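Local atomic coordinates of 2,3-dihydroxybenzoate-AMP ligase (Mycobacterium smegmatis, PDB entry 5KEI), a protein that belongs to the ANL clan of AMP-binding enzymes and carries both the large AMP-binding region and the smaller C-terminal domain of that family. Residues 388-391 against 392-396; 509-512 against 513-516. All coordinates share one frame; numbering follows the deposited sequence.

Interaction 1. Residues 388-391 against 392-396; sequences IVDE and VGNEV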
loop_
_atom_site.group_PDB
_atom_site.type_symbol
_atom_site.label_atom_id
_atom_site.label_comp_id
_atom_site.label_asym_id
_atom_site.label_seq_id
_atom_site.Cartn_x
_atom_site.Cartn_y
_atom_site.Cartn_z
ATOM N N ILE A 388 0.808 -12.189 -17.525
ATOM C CA ILE A 388 2.011 -12.827 -17.039
ATOM C C ILE A 388 2.987 -12.875 -18.216
ATOM O O ILE A 388 2.751 -13.581 -19.204
ATOM C CB ILE A 388 1.721 -14.228 -16.478
ATOM C CG1 ILE A 388 0.632 -14.142 -15.399
ATOM C CG2 ILE A 388 2.987 -14.836 -15.909
ATOM C CD1 ILE A 388 0.360 -15.444 -14.668
ATOM N N VAL A 389 4.064 -12.093 -18.131
ATOM C CA VAL A 389 4.928 -11.891 -19.299
ATOM C C VAL A 389 6.367 -12.357 -19.087
ATOM O O VAL A 389 6.820 -12.534 -17.959
ATOM C CB VAL A 389 4.959 -10.391 -19.743
ATOM C CG1 VAL A 389 3.551 -9.869 -19.958
ATOM C CG2 VAL A 389 5.704 -9.534 -18.735
ATOM N N ASP A 390 7.083 -12.557 -20.188
ATOM C CA ASP A 390 8.496 -12.914 -20.118
ATOM C C ASP A 390 9.385 -11.682 -20.167
ATOM O O ASP A 390 8.905 -10.549 -20.151
ATOM C CB ASP A 390 8.872 -13.881 -21.244
ATOM C CG ASP A 390 8.555 -13.337 -22.624
ATOM O OD1 ASP A 390 8.915 -12.178 -22.923
ATOM O OD2 ASP A 390 7.925 -14.077 -23.415
ATOM N N GLU A 391 10.687 -11.924 -20.238
ATOM C CA GLU A 391 11.696 -10.876 -20.130
ATOM C C GLU A 391 11.756 -10.030 -21.392
ATOM O O GLU A 391 12.242 -8.898 -21.380
ATOM C CB GLU A 391 13.069 -11.485 -19.817
ATOM C CG GLU A 391 13.355 -12.839 -20.485
ATOM C CD GLU A 391 12.619 -14.033 -19.848
ATOM O OE1 GLU A 391 12.576 -14.110 -18.596
ATOM O OE2 GLU A 391 12.108 -14.905 -20.600
ATOM N N VAL A 392 11.230 -10.576 -22.479
ATOM C CA VAL A 392 11.059 -9.795 -23.696
ATOM C C VAL A 392 9.824 -8.896 -23.593
ATOM O O VAL A 392 9.814 -7.787 -24.115
ATOM C CB VAL A 392 10.921 -10.699 -24.937
ATOM C CG1 VAL A 392 11.082 -9.878 -26.197
ATOM C CG2 VAL A 392 11.943 -11.827 -24.901
ATOM N N GLY A 393 8.782 -9.383 -22.923
ATOM C CA GLY A 393 7.546 -8.635 -22.772
ATOM C C GLY A 393 6.339 -9.347 -23.362
ATOM O O GLY A 393 5.285 -8.741 -23.558
ATOM N N ASN A 394 6.482 -10.639 -23.638
ATOM C CA ASN A 394 5.418 -11.400 -24.286
ATOM C C ASN A 394 4.583 -12.230 -23.317
ATOM O O ASN A 394 5.060 -12.632 -22.263
ATOM C CB ASN A 394 6.016 -12.314 -25.350
ATOM C CG ASN A 394 6.450 -11.558 -26.583
ATOM O OD1 ASN A 394 7.624 -11.595 -26.963
ATOM N ND2 ASN A 394 5.501 -10.872 -27.225
ATOM N N GLU A 395 3.340 -12.505 -23.688
ATOM C CA GLU A 395 2.481 -13.338 -22.862
ATOM C C GLU A 395 3.041 -14.760 -22.792
ATOM O O GLU A 395 3.177 -15.432 -23.820
ATOM C CB GLU A 395 1.052 -13.343 -23.417
ATOM C CG GLU A 395 -0.025 -13.702 -22.391
ATOM C CD GLU A 395 -0.249 -12.597 -21.366
ATOM O OE1 GLU A 395 0.276 -11.482 -21.583
ATOM O OE2 GLU A 395 -0.943 -12.841 -20.347
ATOM N N VAL A 396 3.380 -15.211 -21.584
ATOM C CA VAL A 396 3.946 -16.548 -21.411
ATOM C C VAL A 396 2.881 -17.602 -21.676
ATOM O O VAL A 396 1.685 -17.310 -21.591
ATOM C CB VAL A 396 4.542 -16.784 -19.986
ATOM C CG1 VAL A 396 5.534 -15.694 -19.619
ATOM C CG2 VAL A 396 3.436 -16.942 -18.939
#
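Asp-390 OD1 accepts two sound backbone bonds and a weak third in this tight hairpin-like turn. Gly-393 N binds it at 2.8 Å and arrives nearly along the C-O axis. Asn-394 N binds the same OD1 at 3.0 Å in an almost straight bond, 174° at the hydrogen, but from above the carboxylate plane. Both donors lie on the same face of that plane, and the weak third bond comes from Val-392 N. The carboxylate can reach back over the turn because its CG sits between the backbone N and the carbonyl carbon (chi1 57°).

The backbone follows a type I turn with a G1 bulge. Gly-393 N closes the turn weakly on Asp-390 O, and Asp-390 N donates to Asn-394 O at 2.9 Å. Gly-393 takes a positive phi of 120°, the usual place of glycine in a G1 bulge. Beyond the bulge Val-389 and Glu-395 face each other as a single bridge. Next to them Val-396 N donates to Ile-388 O at 3.0 Å. Strand 385-389 also pairs with 402-407 through Val-389 and Glu-403.

The Glu-395 chain bends at chi2, which brings OE2 back to Ile-388 N in a weak bond of 3.4 Å. Outside the turn, Lys-546 NZ donates to Glu-391 O. Ile-388 also touches Val-438 and Arg-440 of strand 432-440. Val-396 CG1 lies against the backbone at Val-389 C, 3.5 Å away, and the apolar contact is made by its CG2, 3.7 Å from Ile-388 CG2.

Interaction 2. Residues 509-512 against 513-516; sequences PVSL and AELH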
loop_
_atom_site.group_PDB
_atom_site.type_symbol
_atom_site.label_atom_id
_atom_site.label_comp_id
_atom_site.label_asym_id
_atom_site.label_seq_id
_atom_site.Cartn_x
_atom_site.Cartn_y
_atom_site.Cartn_z
ATOM N N PRO A 509 25.003 16.988 -16.790
ATOM C CA PRO A 509 25.415 15.665 -16.323
ATOM C C PRO A 509 26.350 15.728 -15.122
ATOM O O PRO A 509 26.899 16.772 -14.773
ATOM C CB PRO A 509 26.111 15.060 -17.547
ATOM C CG PRO A 509 26.494 16.210 -18.379
ATOM C CD PRO A 509 25.439 17.239 -18.173
ATOM N N VAL A 510 26.496 14.580 -14.479
ATOM C CA VAL A 510 27.262 14.450 -13.259
ATOM C C VAL A 510 28.326 13.391 -13.516
ATOM O O VAL A 510 28.075 12.437 -14.242
ATOM C CB VAL A 510 26.322 14.089 -12.077
ATOM C CG1 VAL A 510 26.981 13.165 -11.090
ATOM C CG2 VAL A 510 25.801 15.360 -11.399
ATOM N N SER A 511 29.521 13.569 -12.960
ATOM C CA SER A 511 30.607 12.614 -13.190
ATOM C C SER A 511 30.422 11.332 -12.383
ATOM O O SER A 511 29.681 11.313 -11.401
ATOM C CB SER A 511 31.956 13.243 -12.847
ATOM O OG SER A 511 32.111 13.369 -11.445
ATOM N N LEU A 512 31.108 10.271 -12.793
ATOM C CA LEU A 512 31.010 8.993 -12.108
ATOM C C LEU A 512 31.416 9.146 -10.648
ATOM O O LEU A 512 30.831 8.527 -9.761
ATOM C CB LEU A 512 31.882 7.943 -12.794
ATOM C CG LEU A 512 31.834 6.511 -12.237
ATOM C CD1 LEU A 512 30.501 5.842 -12.578
ATOM C CD2 LEU A 512 33.014 5.657 -12.717
ATOM N N ALA A 513 32.409 9.988 -10.393
ATOM C CA ALA A 513 32.912 10.138 -9.038
ATOM C C ALA A 513 31.878 10.812 -8.151
ATOM O O ALA A 513 31.790 10.527 -6.963
ATOM C CB ALA A 513 34.213 10.915 -9.029
ATOM N N GLU A 514 31.081 11.698 -8.728
ATOM C CA GLU A 514 29.992 12.296 -7.968
ATOM C C GLU A 514 28.907 11.251 -7.674
ATOM O O GLU A 514 28.484 11.100 -6.526
ATOM C CB GLU A 514 29.430 13.512 -8.708
ATOM C CG GLU A 514 30.412 14.701 -8.728
ATOM C CD GLU A 514 30.290 15.591 -9.967
ATOM O OE1 GLU A 514 29.173 15.719 -10.524
ATOM O OE2 GLU A 514 31.322 16.166 -10.382
ATOM N N LEU A 515 28.491 10.506 -8.691
ATOM C CA LEU A 515 27.551 9.406 -8.488
ATOM C C LEU A 515 28.083 8.392 -7.476
ATOM O O LEU A 515 27.326 7.883 -6.652
ATOM C CB LEU A 515 27.235 8.715 -9.816
ATOM C CG LEU A 515 26.254 9.496 -10.699
ATOM C CD1 LEU A 515 25.961 8.787 -12.014
ATOM C CD2 LEU A 515 24.964 9.750 -9.945
ATOM N N HIS A 516 29.383 8.101 -7.537
ATOM C CA HIS A 516 30.026 7.222 -6.550
ATOM C C HIS A 516 29.909 7.784 -5.127
ATOM O O HIS A 516 29.603 7.060 -4.186
ATOM C CB HIS A 516 31.507 7.003 -6.899
ATOM C CG HIS A 516 31.764 5.806 -7.761
ATOM N ND1 HIS A 516 32.566 4.755 -7.359
ATOM C CD2 HIS A 516 31.330 5.487 -9.003
ATOM C CE1 HIS A 516 32.613 3.851 -8.318
ATOM N NE2 HIS A 516 31.867 4.268 -9.328
#
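A capping box opens helix 512-521, with Ser-511 at the N-cap and Glu-514 three residues on. Glu-514 N donates to Ser-511 OG at 3.4 Å, a weak bond. In return Ser-511 N donates to Glu-514 OE1 at 3.3 Å, also weakly. The Ser-511 hydroxyl faces the first turn because OG stands between the backbone N and the carbonyl carbon (chi1 73°). The Glu-514 carboxylate folds back to the cap, and its OE2 comes within 3.1 Å of Ser-511 OG.

The regular helix bonds start here too. Leu-515 N donates to Ser-511 O at 3.1 Å in a nearly straight bond. His-516 N donates to Leu-512 O at 2.7 Å.

Val-510 lies just before the cap. Its CG1 touches Leu-515 CG at 3.8 Å and also rests against Glu-514 CB. One methyl thus meets both Leu-515 and the stem of the capping glutamate. Both Val-510 and Leu-515 also touch His-479, so this side of the helix start is packed against the loop there.

Leu-512 and His-516 meet one turn apart. Leu-512 CG approaches His-516 CD2 at 3.4 Å, and Leu-512 O lies at the edge of the ring, near its plane. His-516 NE2 is hydrogen-bonded to Pro-530 O, which holds the imidazole at that end. Leu-512 and Leu-515 both reach Leu-533 of strand 532-535. The contact of Val-510 with Leu-515, spanning the residue before the N-cap and the fourth residue of the helix, is a hydrophobic staple, here combined with the capping box.

In the fold
Following the chain, interaction 1 comes first. It turns the chain at the end of strand 385-389, an outermost strand of a four-stranded antiparallel sheet, before strand 402-407 begins. Interaction 2 follows more than a hundred residues later. It closes the short passage from strand 498-505 into helix 512-521, in the C-terminal domain of the AMP-binding family. The two are in series and neither nest nor cross. The centres of interactions 1 and 2 lie about 34 Å apart. The nearest atoms of interactions 1 and 2 are about 24 Å apart, so they do not touch. Lys-546, from further along the chain, reaches the turn of interaction 1. Interaction 2 instead ties its helix start to strand 532-535.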